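Side-chain contact in 2''-aminoglycoside nucleotidyltransferase (Klebsiella pneumoniae, PDB 4WQK), which adenylates the 2''-hydroxyl group of gentamicin, kanamycin, tobramycin and related aminoglycosides, and so makes bacteria resistant to these antibiotics: residues G114-G118 and R119-C123. Residues are numbered along the deposited sequence; the frame is centred on the assembly and turned at random. Where two conformers were deposited one is given.
Sequences GVIAG and RPVRC
G114 pairs with V121 through two backbone bonds. Its N donates to V121 O, and V121 N donates to G114 O at 2.9 Å. G114 O also receives a CA-H...O contact from P120. In the conformer given, C123 SG lies 3.6 Å from G114 N, and V121 CG2 lies 3.8 Å from G114 C. V115 faces P120 in a non-hydrogen-bonded pair. Its CG1 is anti to the backbone N (chi1 180°), which brings it beside the peptide atoms R119 N and O. I116 and R119 form the next hydrogen-bonded pair, with I116 N 2.9 Å from R119 O and R119 N bonded back to I116 O. The face carrying I116, R119 and V121 packs against helices 5-19 and 28-36 of the N-terminal domain. There I116 CG1 and CD1 each touch V121 CG2 at 4.1 Å, the two side chains crossing at about a right angle. I116 O also accepts a bond from H11 NE2. R119 CB rests 3.4 Å from I116 O, and the rest of the chain leads away from the hairpin partner. R119 NH1 hydrogen-bonds to P120 O at 2.9 Å, while NH2 forms a salt bridge with D18. This is a beta hairpin of the C-terminal domain with a two-residue loop, A117 and G118, in a type I' turn from I116 to R119. Both loop residues have positive phi. G118 O lies 3.7 Å from P120 CD, and both residues are exposed.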
loop_
_atom_site.group_PDB
_atom_site.type_symbol
_atom_site.label_atom_id
_atom_site.label_comp_id
_atom_site.label_asym_id
_atom_site.label_seq_id
_atom_site.Cartn_x
_atom_site.Cartn_y
_atom_site.Cartn_z
ATOM N N GLY A 114 -8.656 -5.255 6.572
ATOM C CA GLY A 114 -7.621 -5.282 7.591
ATOM C C GLY A 114 -8.110 -4.566 8.836
ATOM O O GLY A 114 -9.207 -3.979 8.843
ATOM N N VAL A 115 -7.317 -4.634 9.898
ATOM C CA VAL A 115 -7.641 -3.961 11.156
ATOM C C VAL A 115 -6.347 -3.444 11.720
ATOM O O VAL A 115 -5.351 -4.172 11.728
ATOM C CB VAL A 115 -8.306 -4.890 12.210
ATOM C CG1 VAL A 115 -8.610 -4.117 13.511
ATOM C CG2 VAL A 115 -9.556 -5.573 11.698
ATOM N N ILE A 116 -6.333 -2.160 12.102
ATOM C CA ILE A 116 -5.187 -1.553 12.777
ATOM C C ILE A 116 -5.674 -0.965 14.111
ATOM O O ILE A 116 -6.478 -0.003 14.117
ATOM C CB ILE A 116 -4.539 -0.459 11.906
ATOM C CG1 ILE A 116 -3.985 -1.053 10.599
ATOM C CG2 ILE A 116 -3.441 0.287 12.726
ATOM C CD1 ILE A 116 -3.426 0.002 9.624
ATOM N N ALA A 117 -5.230 -1.529 15.236
ATOM C CA ALA A 117 -5.599 -1.047 16.560
ATOM C C ALA A 117 -7.115 -0.888 16.667
ATOM O O ALA A 117 -7.633 0.146 17.110
ATOM C CB ALA A 117 -4.897 0.264 16.878
ATOM N N GLY A 118 -7.805 -1.949 16.255
ATOM C CA GLY A 118 -9.251 -2.046 16.414
ATOM C C GLY A 118 -10.077 -1.389 15.343
ATOM O O GLY A 118 -11.290 -1.514 15.362
ATOM N N ARG A 119 -9.421 -0.707 14.420
ATOM C CA ARG A 119 -10.120 0.053 13.380
ATOM C C ARG A 119 -10.093 -0.747 12.096
ATOM O O ARG A 119 -9.004 -1.041 11.573
ATOM C CB ARG A 119 -9.417 1.388 13.099
ATOM C CG ARG A 119 -10.236 2.289 12.158
ATOM C CD ARG A 119 -9.351 3.329 11.542
ATOM N NE ARG A 119 -10.088 4.498 11.045
ATOM C CZ ARG A 119 -10.820 4.544 9.943
ATOM N NH1 ARG A 119 -10.976 3.474 9.159
ATOM N NH2 ARG A 119 -11.411 5.693 9.622
ATOM N N PRO A 120 -11.257 -1.054 11.530
ATOM C CA PRO A 120 -11.223 -1.649 10.179
ATOM C C PRO A 120 -10.671 -0.672 9.159
ATOM O O PRO A 120 -10.948 0.553 9.208
ATOM C CB PRO A 120 -12.693 -1.976 9.890
ATOM C CG PRO A 120 -13.328 -2.045 11.282
ATOM C CD PRO A 120 -12.628 -0.893 12.023
ATOM N N VAL A 121 -9.869 -1.190 8.222
ATOM C CA VAL A 121 -9.233 -0.363 7.211
ATOM C C VAL A 121 -9.241 -1.061 5.881
ATOM O O VAL A 121 -9.062 -2.288 5.801
ATOM C CB VAL A 121 -7.759 0.024 7.534
ATOM C CG1 VAL A 121 -7.660 0.782 8.861
ATOM C CG2 VAL A 121 -6.811 -1.237 7.585
ATOM N N ARG A 122 -9.455 -0.282 4.838
ATOM C CA ARG A 122 -9.178 -0.763 3.483
ATOM C C ARG A 122 -7.673 -0.959 3.301
ATOM O O ARG A 122 -6.869 -0.125 3.686
ATOM C CB ARG A 122 -9.732 0.208 2.449
ATOM C CG ARG A 122 -11.277 0.289 2.398
ATOM C CD ARG A 122 -11.727 1.072 1.184
ATOM N NE ARG A 122 -13.192 1.081 1.005
ATOM C CZ ARG A 122 -13.976 2.090 1.370
ATOM N NH1 ARG A 122 -13.472 3.194 1.921
ATOM N NH2 ARG A 122 -15.291 2.014 1.124
ATOM N N CYS A 123 -7.338 -2.022 2.577
ATOM C CA CYS A 123 -5.946 -2.255 2.252
ATOM C C CYS A 123 -5.838 -2.970 0.936
ATOM O O CYS A 123 -6.734 -3.681 0.516
ATOM C CB CYS A 123 -5.262 -3.024 3.377
ATOM S SG CYS A 123 -6.243 -4.378 4.096
#